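Local coordinates for KLLA0F20702p (Kluyveromyces lactis, PDB 5Y5A), which is the Est1 protein of yeast telomerase, present here as its N-terminal part, and probably recruits the enzyme to telomeres through binding to Cdc13, at residues 420-423 / 424-427; 528-531 / 532-536. All blocks are in the same frame, centred on the assembly; numbering follows the deposited sequence.

How the interactions relate
Running from the N terminus, the chain reaches interaction 1 first, at residues 420-427, where helix 421-433 begins, and about a hundred residues later interaction 2, at residues 528-536 in helix 526-546. Each is local to one helix, closing single turns by i to i+4 bonds; they lie in series, neither nesting nor crossing. In space the two meet, their centres about 10 Å apart. Leu-423 and Phe-420 make the link: Leu-423 CD1 lies 3.5 Å from His-530 NE2 and also packs on Val-534, while Phe-420 lies against Arg-533. Helix 483-487 joins them further, because Glu-484 forms salt bridges with both Arg-427 and Arg-533.

Interaction 1 of 2, residues 420-423 / 424-427; sequences FQYL and AMAR
With CG set between its own backbone N and carbonyl carbon (chi1 75°), Phe-420 swings its ring to the flank of Ala-424, whereas Met-425 leaves the helix with CG beside its backbone N and then bends at chi3 (-60°), which folds its methyl group back to the preceding turn. The phenyl ring meets the alanine with an edge: CD1 of Phe-420 lies 3.8 Å from CB of Ala-424, which sits near the ring plane. One face of the same ring is covered by the amide carbon of Gln-421, 3.6 Å above the plane and offset toward the rim. A methyl group suits position 424, since the side chain is covered by the turn before it and by Glu-484 of helix 483-487. Met-425 lies along its own helix, CG 3.2 Å from Gln-421 O and CE 4.5 Å from Tyr-422 CD1, approaching that ring obliquely. Its flexible thioether also reaches Phe-362 and Leu-365 of helix 339-379, while Tyr-422 packs on Tyr-354 and Ile-358 of the same helix. Were Met-425 cut back to an alanine, the loss of CG, SD and CE would probably open a gap against Phe-362 and Leu-365 and remove cover from Gln-421 O. Arg-427 runs its aliphatic CG past Leu-423 O at 3.6 Å; its buried guanidinium is held by salt bridges to Asp-500, Glu-484 and Asp-485, a cluster likely to stabilise its positive charge. The backbone closes the turns: Ala-424 N donates to Phe-420 O at 3.1 Å, Met-425 N to Gln-421 O at 2.9 Å and Arg-427 N to Leu-423 O. Such i to i+4 bonding, with side chains of one turn lying over the carbonyls of the last, is that of a buried alpha-helix in the all-helical packing of the Est1 DNA/RNA-binding region.

Interaction 2 of 2, residues 528-531 / 532-536; sequences EEHS and SRVQV
Val-534 lays its CG2 methyl over one face of the His-530 imidazole, a CH-pi contact of 4.1 Å to the ring centroid and 23° off the ring normal. This is an i to i+4 pair on the alpha-helix 526-546, whose turns are closed here by four successive backbone bonds, among them Val-534 N to His-530 O at 3.0 Å. The imidazole reaches the methyl because CG is anti to the backbone N (chi1 176°). A histidine suits the site, giving the valine a flat face while NE2 bonds to Phe-414 O. Val-534, branched and apolar, faces helix 421-433. On the neighbouring flank Arg-533 runs extended from CG to NE, away from the helix, its CG passing Glu-529 O; its guanidinium forms salt bridges with Glu-484 and Glu-483, which probably favour its charge. Glu-529 OE1 lies 4.6 Å from Arg-533 NH1, too far for a direct salt bridge, while the other oxygen of this carboxylate, OE2, bonds to Tyr-480 OH. A water fills the distance in the plane of the guanidinium, accepting from Arg-533 NH1 at 2.7 Å and donating to Glu-529 OE1 at 2.8 Å.

Interaction 1 of 2, residues 420-423 / 424-427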
ATOM      1  N   PHE A 420      14.945  -4.018  10.492  1.00 50.09           N
ATOM      2  CA  PHE A 420      15.267  -3.307   9.266  1.00 52.47           C
ATOM      3  C   PHE A 420      14.669  -1.908   9.273  1.00 48.38           C
ATOM      4  O   PHE A 420      15.185  -1.021   8.599  1.00 49.13           O
ATOM      5  CB  PHE A 420      14.778  -4.090   8.034  1.00 51.05           C
ATOM      6  CG  PHE A 420      13.283  -4.029   7.817  1.00 49.07           C
ATOM      7  CD1 PHE A 420      12.717  -3.020   7.045  1.00 48.48           C
ATOM      8  CD2 PHE A 420      12.448  -4.988   8.374  1.00 46.42           C
ATOM      9  CE1 PHE A 420      11.349  -2.958   6.849  1.00 46.39           C
ATOM     10  CE2 PHE A 420      11.077  -4.935   8.182  1.00 47.37           C
ATOM     11  CZ  PHE A 420      10.524  -3.916   7.419  1.00 43.61           C
ATOM     12  N   GLN A 421      13.599  -1.703  10.041  1.00 44.63           N
ATOM     13  CA  GLN A 421      12.792  -0.482   9.890  1.00 50.63           C
ATOM     14  C   GLN A 421      13.543   0.810  10.187  1.00 44.67           C
ATOM     15  O   GLN A 421      13.265   1.847   9.583  1.00 43.98           O
ATOM     16  CB  GLN A 421      11.551  -0.528  10.783  1.00 46.87           C
ATOM     17  CG  GLN A 421      10.489  -1.508  10.344  1.00 47.01           C
ATOM     18  CD  GLN A 421      10.629  -2.848  11.031  1.00 51.70           C
ATOM     19  OE1 GLN A 421      11.639  -3.126  11.690  1.00 49.54           O
ATOM     20  NE2 GLN A 421       9.611  -3.689  10.886  1.00 52.85           N
ATOM     21  N   TYR A 422      14.479   0.750  11.125  1.00 46.57           N
ATOM     22  CA  TYR A 422      15.168   1.955  11.577  1.00 42.94           C
ATOM     23  C   TYR A 422      15.922   2.657  10.453  1.00 40.88           C
ATOM     24  O   TYR A 422      15.680   3.834  10.194  1.00 38.96           O
ATOM     25  CB  TYR A 422      16.101   1.609  12.732  1.00 42.49           C
ATOM     26  CG  TYR A 422      15.312   1.226  13.952  1.00 43.57           C
ATOM     27  CD1 TYR A 422      14.509   2.165  14.592  1.00 41.50           C
ATOM     28  CD2 TYR A 422      15.325  -0.068  14.441  1.00 42.26           C
ATOM     29  CE1 TYR A 422      13.771   1.836  15.700  1.00 36.41           C
ATOM     30  CE2 TYR A 422      14.573  -0.414  15.560  1.00 47.65           C
ATOM     31  CZ  TYR A 422      13.797   0.550  16.183  1.00 44.30           C
ATOM     32  OH  TYR A 422      13.043   0.239  17.300  1.00 50.15           O
ATOM     33  N   LEU A 423      16.798   1.938   9.760  1.00 38.46           N
ATOM     34  CA  LEU A 423      17.533   2.542   8.653  1.00 44.83           C
ATOM     35  C   LEU A 423      16.696   2.579   7.365  1.00 45.51           C
ATOM     36  O   LEU A 423      16.933   3.407   6.490  1.00 44.94           O
ATOM     37  CB  LEU A 423      18.850   1.798   8.425  1.00 45.21           C
ATOM     38  CG  LEU A 423      19.907   1.956   9.536  1.00 48.49           C
ATOM     39  CD1 LEU A 423      21.247   1.404   9.089  1.00 47.65           C
ATOM     40  CD2 LEU A 423      20.061   3.416   9.962  1.00 41.92           C
ATOM     41  N   ALA A 424      15.710   1.694   7.258  1.00 42.25           N
ATOM     42  CA  ALA A 424      14.794   1.709   6.110  1.00 40.66           C
ATOM     43  C   ALA A 424      14.000   3.006   6.054  1.00 37.57           C
ATOM     44  O   ALA A 424      13.750   3.539   4.980  1.00 42.00           O
ATOM     45  CB  ALA A 424      13.845   0.521   6.159  1.00 37.67           C
ATOM     46  N   MET A 425      13.609   3.515   7.216  1.00 38.96           N
ATOM     47  CA  MET A 425      12.881   4.778   7.286  1.00 36.40           C
ATOM     48  C   MET A 425      13.746   5.933   6.786  1.00 40.85           C
ATOM     49  O   MET A 425      13.263   6.813   6.074  1.00 43.79           O
ATOM     50  CB  MET A 425      12.396   5.052   8.722  1.00 35.31           C
ATOM     51  CG  MET A 425      11.161   4.233   9.115  1.00 43.19           C
ATOM     52  SD  MET A 425      10.427   4.669  10.710  1.00 55.70           S
ATOM     53  CE  MET A 425      11.793   4.363  11.823  1.00 69.31           C
ATOM     54  N   ALA A 426      15.026   5.923   7.144  1.00 41.35           N
ATOM     55  CA  ALA A 426      15.938   6.942   6.626  1.00 43.16           C
ATOM     56  C   ALA A 426      16.079   6.848   5.100  1.00 40.71           C
ATOM     57  O   ALA A 426      16.138   7.878   4.426  1.00 41.06           O
ATOM     58  CB  ALA A 426      17.308   6.835   7.304  1.00 40.79           C
ATOM     59  N   ARG A 427      16.134   5.629   4.557  1.00 40.26           N
ATOM     60  CA  ARG A 427      16.253   5.446   3.104  1.00 42.87           C
ATOM     61  C   ARG A 427      15.052   6.044   2.389  1.00 45.91           C
ATOM     62  O   ARG A 427      15.174   6.696   1.357  1.00 40.01           O
ATOM     63  CB  ARG A 427      16.358   3.968   2.723  1.00 40.36           C
ATOM     64  CG  ARG A 427      17.694   3.310   2.974  1.00 48.05           C
ATOM     65  CD  ARG A 427      17.686   1.910   2.389  1.00 44.83           C
ATOM     66  NE  ARG A 427      17.515   1.924   0.937  1.00 39.31           N
ATOM     67  CZ  ARG A 427      16.930   0.948   0.249  1.00 44.71           C
ATOM     68  NH1 ARG A 427      16.820   1.032  -1.072  1.00 44.38           N
ATOM     69  NH2 ARG A 427      16.449  -0.116   0.884  1.00 45.59           N
TER

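Interaction 2 of 2, residues 528-531 / 532-536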
ATOM      1  N   GLU A 528      25.000  -7.913   7.756  1.00 59.54           N
ATOM      2  CA  GLU A 528      25.450  -7.482   6.445  1.00 52.87           C
ATOM      3  C   GLU A 528      24.412  -6.581   5.790  1.00 50.98           C
ATOM      4  O   GLU A 528      24.761  -5.542   5.235  1.00 54.52           O
ATOM      5  CB  GLU A 528      25.766  -8.692   5.569  1.00 54.52           C
ATOM      6  CG  GLU A 528      27.024  -9.417   6.028  1.00 62.43           C
ATOM      7  CD  GLU A 528      27.189 -10.789   5.414  1.00 68.37           C
ATOM      8  OE1 GLU A 528      28.229 -11.429   5.674  1.00 75.50           O
ATOM      9  OE2 GLU A 528      26.283 -11.228   4.678  1.00 69.41           O
ATOM     10  N   GLU A 529      23.138  -6.946   5.882  1.00 53.38           N
ATOM     11  CA  GLU A 529      22.088  -6.107   5.310  1.00 46.71           C
ATOM     12  C   GLU A 529      22.077  -4.734   5.975  1.00 44.87           C
ATOM     13  O   GLU A 529      21.919  -3.715   5.304  1.00 52.38           O
ATOM     14  CB  GLU A 529      20.721  -6.781   5.434  1.00 47.53           C
ATOM     15  CG  GLU A 529      20.580  -8.011   4.542  1.00 54.06           C
ATOM     16  CD  GLU A 529      19.171  -8.588   4.517  1.00 60.62           C
ATOM     17  OE1 GLU A 529      18.377  -8.295   5.437  1.00 60.58           O
ATOM     18  OE2 GLU A 529      18.861  -9.342   3.570  1.00 62.74           O
ATOM     19  N   HIS A 530      22.272  -4.715   7.289  1.00 47.39           N
ATOM     20  CA  HIS A 530      22.390  -3.464   8.036  1.00 51.52           C
ATOM     21  C   HIS A 530      23.591  -2.640   7.542  1.00 53.16           C
ATOM     22  O   HIS A 530      23.504  -1.423   7.372  1.00 52.09           O
ATOM     23  CB  HIS A 530      22.517  -3.754   9.535  1.00 49.92           C
ATOM     24  CG  HIS A 530      22.735  -2.532  10.374  1.00 48.01           C
ATOM     25  ND1 HIS A 530      23.977  -2.172  10.853  1.00 45.79           N
ATOM     26  CD2 HIS A 530      21.873  -1.588  10.819  1.00 45.34           C
ATOM     27  CE1 HIS A 530      23.872  -1.057  11.552  1.00 45.58           C
ATOM     28  NE2 HIS A 530      22.606  -0.679  11.546  1.00 48.95           N
ATOM     29  N   SER A 531      24.701  -3.321   7.290  1.00 50.92           N
ATOM     30  CA  SER A 531      25.899  -2.669   6.774  1.00 52.58           C
ATOM     31  C   SER A 531      25.634  -2.063   5.393  1.00 50.44           C
ATOM     32  O   SER A 531      26.004  -0.920   5.123  1.00 47.25           O
ATOM     33  CB  SER A 531      27.054  -3.664   6.712  1.00 55.54           C
ATOM     34  OG  SER A 531      28.236  -3.028   6.268  1.00 67.25           O
ATOM     35  N   SER A 532      24.965  -2.829   4.537  1.00 43.65           N
ATOM     36  CA  SER A 532      24.559  -2.341   3.228  1.00 43.78           C
ATOM     37  C   SER A 532      23.673  -1.087   3.305  1.00 46.25           C
ATOM     38  O   SER A 532      23.852  -0.163   2.508  1.00 51.08           O
ATOM     39  CB  SER A 532      23.829  -3.440   2.459  1.00 47.73           C
ATOM     40  OG  SER A 532      23.233  -2.910   1.285  1.00 53.55           O
ATOM     41  N   ARG A 533      22.723  -1.048   4.248  1.00 41.73           N
ATOM     42  CA  ARG A 533      21.892   0.151   4.433  1.00 42.23           C
ATOM     43  C   ARG A 533      22.715   1.341   4.927  1.00 43.49           C
ATOM     44  O   ARG A 533      22.447   2.486   4.559  1.00 46.93           O
ATOM     45  CB  ARG A 533      20.740  -0.111   5.411  1.00 41.13           C
ATOM     46  CG  ARG A 533      19.660  -1.040   4.877  1.00 48.00           C
ATOM     47  CD  ARG A 533      18.464  -1.099   5.820  1.00 47.52           C
ATOM     48  NE  ARG A 533      17.404  -1.951   5.292  1.00 46.88           N
ATOM     49  CZ  ARG A 533      17.245  -3.233   5.600  1.00 45.63           C
ATOM     50  NH1 ARG A 533      18.076  -3.837   6.448  1.00 43.51           N
ATOM     51  NH2 ARG A 533      16.249  -3.913   5.056  1.00 42.93           N
ATOM     52  N   VAL A 534      23.703   1.065   5.775  1.00 42.32           N
ATOM     53  CA  VAL A 534      24.579   2.110   6.287  1.00 47.56           C
ATOM     54  C   VAL A 534      25.308   2.787   5.129  1.00 49.55           C
ATOM     55  O   VAL A 534      25.338   4.016   5.032  1.00 54.36           O
ATOM     56  CB  VAL A 534      25.596   1.546   7.302  1.00 49.28           C
ATOM     57  CG1 VAL A 534      26.723   2.546   7.563  1.00 46.29           C
ATOM     58  CG2 VAL A 534      24.888   1.175   8.603  1.00 52.23           C
ATOM     59  N   GLN A 535      25.865   1.980   4.233  1.00 44.46           N
ATOM     60  CA  GLN A 535      26.593   2.507   3.083  1.00 45.64           C
ATOM     61  C   GLN A 535      25.707   3.375   2.190  1.00 45.99           C
ATOM     62  O   GLN A 535      26.077   4.487   1.835  1.00 44.48           O
ATOM     63  CB  GLN A 535      27.193   1.361   2.275  1.00 46.11           C
ATOM     64  CG  GLN A 535      28.060   0.443   3.113  1.00 59.16           C
ATOM     65  CD  GLN A 535      28.772  -0.594   2.282  1.00 75.87           C
ATOM     66  OE1 GLN A 535      28.326  -1.738   2.176  1.00 79.98           O
ATOM     67  NE2 GLN A 535      29.893  -0.203   1.686  1.00 82.74           N
ATOM     68  N   VAL A 536      24.526   2.876   1.844  1.00 45.51           N
ATOM     69  CA  VAL A 536      23.662   3.612   0.936  1.00 46.39           C
ATOM     70  C   VAL A 536      23.160   4.893   1.598  1.00 47.15           C
ATOM     71  O   VAL A 536      22.890   5.883   0.919  1.00 51.97           O
ATOM     72  CB  VAL A 536      22.464   2.744   0.452  1.00 46.95           C
ATOM     73  CG1 VAL A 536      21.553   2.338   1.620  1.00 43.62           C
ATOM     74  CG2 VAL A 536      21.672   3.472  -0.624  1.00 47.82           C
TER
HETATM   75  O   HOH W   1      17.669  -6.320   7.320  1.00 56.72           O